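Local atomic coordinates of nuclear inclusion protein A (Tobacco vein mottling virus, PDB entry 3MMG), a protein that probably cleaves peptide bonds as a viral cysteine-type peptidase of the 3C-like kind, within the C4 family of clan PA. Residues Gln102-Ile105 and Lys106-Val109; Thr145-Asp148 and Gly149-Gly152. The protein carries 3 engineered substitutions. All coordinates share one frame; numbering follows the deposited sequence.

Interaction 1 (Gln102-Ile105 and Lys106-Val109); sequences QPTI and KDRV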
loop_
_atom_site.group_PDB
_atom_site.type_symbol
_atom_site.label_atom_id
_atom_site.label_comp_id
_atom_site.label_asym_id
_atom_site.label_seq_id
_atom_site.Cartn_x
_atom_site.Cartn_y
_atom_site.Cartn_z
ATOM N N GLN A 102 -12.830 -4.972 -0.820
ATOM C CA GLN A 102 -12.975 -4.000 -1.891
ATOM C C GLN A 102 -13.848 -2.825 -1.396
ATOM O O GLN A 102 -14.815 -3.031 -0.645
ATOM C CB GLN A 102 -13.708 -4.636 -3.060
ATOM C CG GLN A 102 -12.952 -5.691 -3.832
ATOM C CD GLN A 102 -13.756 -6.087 -5.061
ATOM O OE1 GLN A 102 -14.803 -6.726 -4.938
ATOM N NE2 GLN A 102 -13.300 -5.674 -6.231
ATOM N N PRO A 103 -13.586 -1.616 -1.890
ATOM C CA PRO A 103 -14.452 -0.482 -1.561
ATOM C C PRO A 103 -15.796 -0.599 -2.256
ATOM O O PRO A 103 -15.921 -1.304 -3.269
ATOM C CB PRO A 103 -13.731 0.742 -2.148
ATOM C CG PRO A 103 -12.448 0.247 -2.768
ATOM C CD PRO A 103 -12.508 -1.257 -2.834
ATOM N N THR A 104 -16.764 0.129 -1.732
ATOM C CA THR A 104 -18.058 0.271 -2.392
ATOM C C THR A 104 -18.420 1.738 -2.391
ATOM O O THR A 104 -17.774 2.544 -1.709
ATOM C CB THR A 104 -19.201 -0.504 -1.689
ATOM O OG1 THR A 104 -19.675 0.252 -0.567
ATOM C CG2 THR A 104 -18.748 -1.891 -1.228
ATOM N N ILE A 105 -19.468 2.082 -3.133
ATOM C CA ILE A 105 -19.904 3.483 -3.186
ATOM C C ILE A 105 -20.539 3.972 -1.881
ATOM O O ILE A 105 -20.920 5.141 -1.785
ATOM C CB ILE A 105 -20.852 3.765 -4.381
ATOM C CG1 ILE A 105 -22.107 2.890 -4.322
ATOM C CG2 ILE A 105 -20.101 3.609 -5.694
ATOM C CD1 ILE A 105 -23.192 3.362 -5.350
ATOM N N LYS A 106 -20.671 3.089 -0.887
ATOM C CA LYS A 106 -21.076 3.534 0.447
ATOM C C LYS A 106 -19.886 4.109 1.233
ATOM O O LYS A 106 -20.052 4.950 2.117
ATOM C CB LYS A 106 -21.698 2.369 1.228
ATOM C CG LYS A 106 -22.214 2.733 2.641
ATOM C CD LYS A 106 -22.923 1.541 3.329
ATOM C CE LYS A 106 -23.018 1.798 4.831
ATOM N NZ LYS A 106 -24.017 0.876 5.457
ATOM N N ASP A 107 -18.689 3.640 0.912
ATOM C CA ASP A 107 -17.527 3.958 1.735
ATOM C C ASP A 107 -17.039 5.386 1.643
ATOM O O ASP A 107 -17.073 6.010 0.577
ATOM C CB ASP A 107 -16.366 3.074 1.308
ATOM C CG ASP A 107 -16.486 1.671 1.857
ATOM O OD1 ASP A 107 -16.726 1.522 3.081
ATOM O OD2 ASP A 107 -16.368 0.734 1.048
ATOM N N ARG A 108 -16.517 5.867 2.758
ATOM C CA ARG A 108 -15.622 7.009 2.737
ATOM C C ARG A 108 -14.353 6.516 3.428
ATOM O O ARG A 108 -14.401 5.579 4.243
ATOM C CB ARG A 108 -16.233 8.183 3.506
ATOM C CG ARG A 108 -17.598 8.595 2.911
ATOM C CD ARG A 108 -18.109 9.885 3.504
ATOM N NE ARG A 108 -18.492 9.771 4.916
ATOM C CZ ARG A 108 -19.703 9.389 5.332
ATOM N NH1 ARG A 108 -20.633 9.040 4.445
ATOM N NH2 ARG A 108 -19.992 9.348 6.632
ATOM N N VAL A 109 -13.225 7.135 3.089
ATOM C CA VAL A 109 -11.929 6.610 3.563
ATOM C C VAL A 109 -11.074 7.654 4.272
ATOM O O VAL A 109 -11.133 8.849 3.949
ATOM C CB VAL A 109 -11.076 5.971 2.415
ATOM C CG1 VAL A 109 -11.770 4.733 1.827
ATOM C CG2 VAL A 109 -10.753 7.008 1.327
#
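The carboxylate of D107 reaches back to the start of its own turn: OD2 takes the backbone N-H of T104, N to OD2 being 2.9 Å, on its anti side and 18° out of the carboxylate plane. The other oxygen, OD1, serves R101 in a salt bridge and the hydroxyl of S157, so both oxygens have partners, which should limit rotation of the group. The CA of P103 lies 3.5 Å from OD2. At the next flat group, the T104 carbonyl, the N-H of D107 comes from above the plane, 54° out of it, and N to O is 3.0 Å; this bond closes a type I turn from T104 to D107. The T104 hydroxyl completes an ST turn: chi1 of 80° swings OG1 over the backbone toward K106, where it accepts the N-H of K106, N to OG1 being 3.0 Å. Threonine and aspartate thus suit the two ends, each supplying an acceptor for a backbone N-H, while I105 and K106 occupy the exposed crest. P103 and D107 pack on I131 of strand 121-133 and on L164 of strand 163-171, and V109 enters strand 109-116 of the barrel.

Interaction 2 (Thr145-Asp148 and Gly149-Gly152); sequences TTKD and GQAG. Engineered in segment 149-152: A151 (natural residue Cys).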
loop_
_atom_site.group_PDB
_atom_site.type_symbol
_atom_site.label_atom_id
_atom_site.label_comp_id
_atom_site.label_asym_id
_atom_site.label_seq_id
_atom_site.Cartn_x
_atom_site.Cartn_y
_atom_site.Cartn_z
ATOM N N THR A 145 -4.886 15.101 0.809
ATOM C CA THR A 145 -3.550 15.646 0.530
ATOM C C THR A 145 -2.454 14.594 0.740
ATOM O O THR A 145 -2.388 13.958 1.795
ATOM C CB THR A 145 -3.282 16.907 1.404
ATOM O OG1 THR A 145 -4.178 17.949 1.008
ATOM C CG2 THR A 145 -1.822 17.395 1.270
ATOM N N THR A 146 -1.598 14.436 -0.278
ATOM C CA THR A 146 -0.460 13.538 -0.195
ATOM C C THR A 146 0.810 14.191 -0.747
ATOM O O THR A 146 0.754 15.081 -1.605
ATOM C CB THR A 146 -0.701 12.251 -1.006
ATOM O OG1 THR A 146 -1.041 12.618 -2.344
ATOM C CG2 THR A 146 -1.842 11.473 -0.451
ATOM N N LYS A 147 1.939 13.725 -0.247
ATOM C CA LYS A 147 3.252 14.138 -0.724
ATOM C C LYS A 147 3.878 12.912 -1.372
ATOM O O LYS A 147 3.486 11.785 -1.045
ATOM C CB LYS A 147 4.105 14.518 0.480
ATOM C CG LYS A 147 3.762 15.805 1.180
ATOM C CD LYS A 147 4.892 16.057 2.160
ATOM C CE LYS A 147 5.004 17.516 2.595
ATOM N NZ LYS A 147 6.402 17.773 3.079
ATOM N N ASP A 148 4.834 13.121 -2.283
ATOM C CA ASP A 148 5.670 12.028 -2.773
ATOM C C ASP A 148 6.231 11.342 -1.527
ATOM O O ASP A 148 6.682 11.996 -0.591
ATOM C CB ASP A 148 6.802 12.541 -3.695
ATOM C CG ASP A 148 6.294 13.096 -5.027
ATOM O OD1 ASP A 148 5.160 12.782 -5.449
ATOM O OD2 ASP A 148 7.057 13.858 -5.678
ATOM N N GLY A 149 6.171 10.021 -1.488
ATOM C CA GLY A 149 6.629 9.324 -0.305
ATOM C C GLY A 149 5.496 8.578 0.377
ATOM O O GLY A 149 5.743 7.670 1.158
ATOM N N GLN A 150 4.254 8.970 0.099
ATOM C CA GLN A 150 3.116 8.399 0.825
ATOM C C GLN A 150 2.408 7.263 0.096
ATOM O O GLN A 150 1.419 6.694 0.606
ATOM C CB GLN A 150 2.126 9.511 1.197
ATOM C CG GLN A 150 2.625 10.402 2.337
ATOM C CD GLN A 150 1.574 11.391 2.756
ATOM O OE1 GLN A 150 1.466 12.463 2.178
ATOM N NE2 GLN A 150 0.765 11.018 3.753
ATOM N N ALA A 151 2.891 6.919 -1.097
ATOM C CA ALA A 151 2.348 5.717 -1.760
ATOM C C ALA A 151 2.511 4.521 -0.813
ATOM O O ALA A 151 3.511 4.415 -0.071
ATOM C CB ALA A 151 2.991 5.459 -3.107
ATOM N N GLY A 152 1.512 3.653 -0.806
ATOM C CA GLY A 152 1.522 2.470 0.066
ATOM C C GLY A 152 0.781 2.660 1.369
ATOM O O GLY A 152 0.519 1.671 2.084
HETATM O O HOH W 1 -1.986 12.163 3.876
#
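G149 stands at the third position of a type II turn running from K147 to Q150. Its phi of 116° is readily adopted by a residue without CB, since a side chain here would press against the D148 carbonyl O. Just before it, the other corner residue, D148, makes a salt bridge through OD1 with a basic side chain of the bound peptide, to which the G149 backbone also hydrogen-bonds. Q150 comes next and reaches back across the turn. Its N donates to K147 O at 3.1 Å, and with chi1 at -74° and the chain straight beyond CG, the side chain folds back toward the K147 backbone. There OE1 accepts the K147 N-H at 2.8 Å, the donor tilted 15° from the carbonyl plane, and lies 3.2 Å from T146 CA. The other end of the amide is held too: NE2 donates to a water 3.0 Å away, which donates to T145 O at 2.8 Å. Glutamine suits this place because it can both accept and donate. A151, engineered from cysteine, packs near H46, and G152 follows with another positive phi. The natural Gly-Gln-Cys-Gly sequence matches the motif that carries the nucleophile in chymotrypsin-like viral cysteine proteases, consistent with an active-site loop.

From the N terminus, the chain completes the N-terminal antiparallel sheet at strand 83-86 and then reaches interaction 1, a local turn that closes just before strand 109-116 opens the six-stranded barrel. Interaction 2 comes later, as a second tight turn in the loop between strands 139-142 and 154-157. The two are in series, neither nested nor crossing, with centres 20 Å apart and nearest atoms about 9 Å apart. Strand elements connect them indirectly: strand 109-116, entered from 106-109, carries M111, on which T146 and Q150 pack, while strand 154-157, which leads on from 149-152, comes back to the turn of interaction 1. Both turns therefore belong to the surroundings of one barrel.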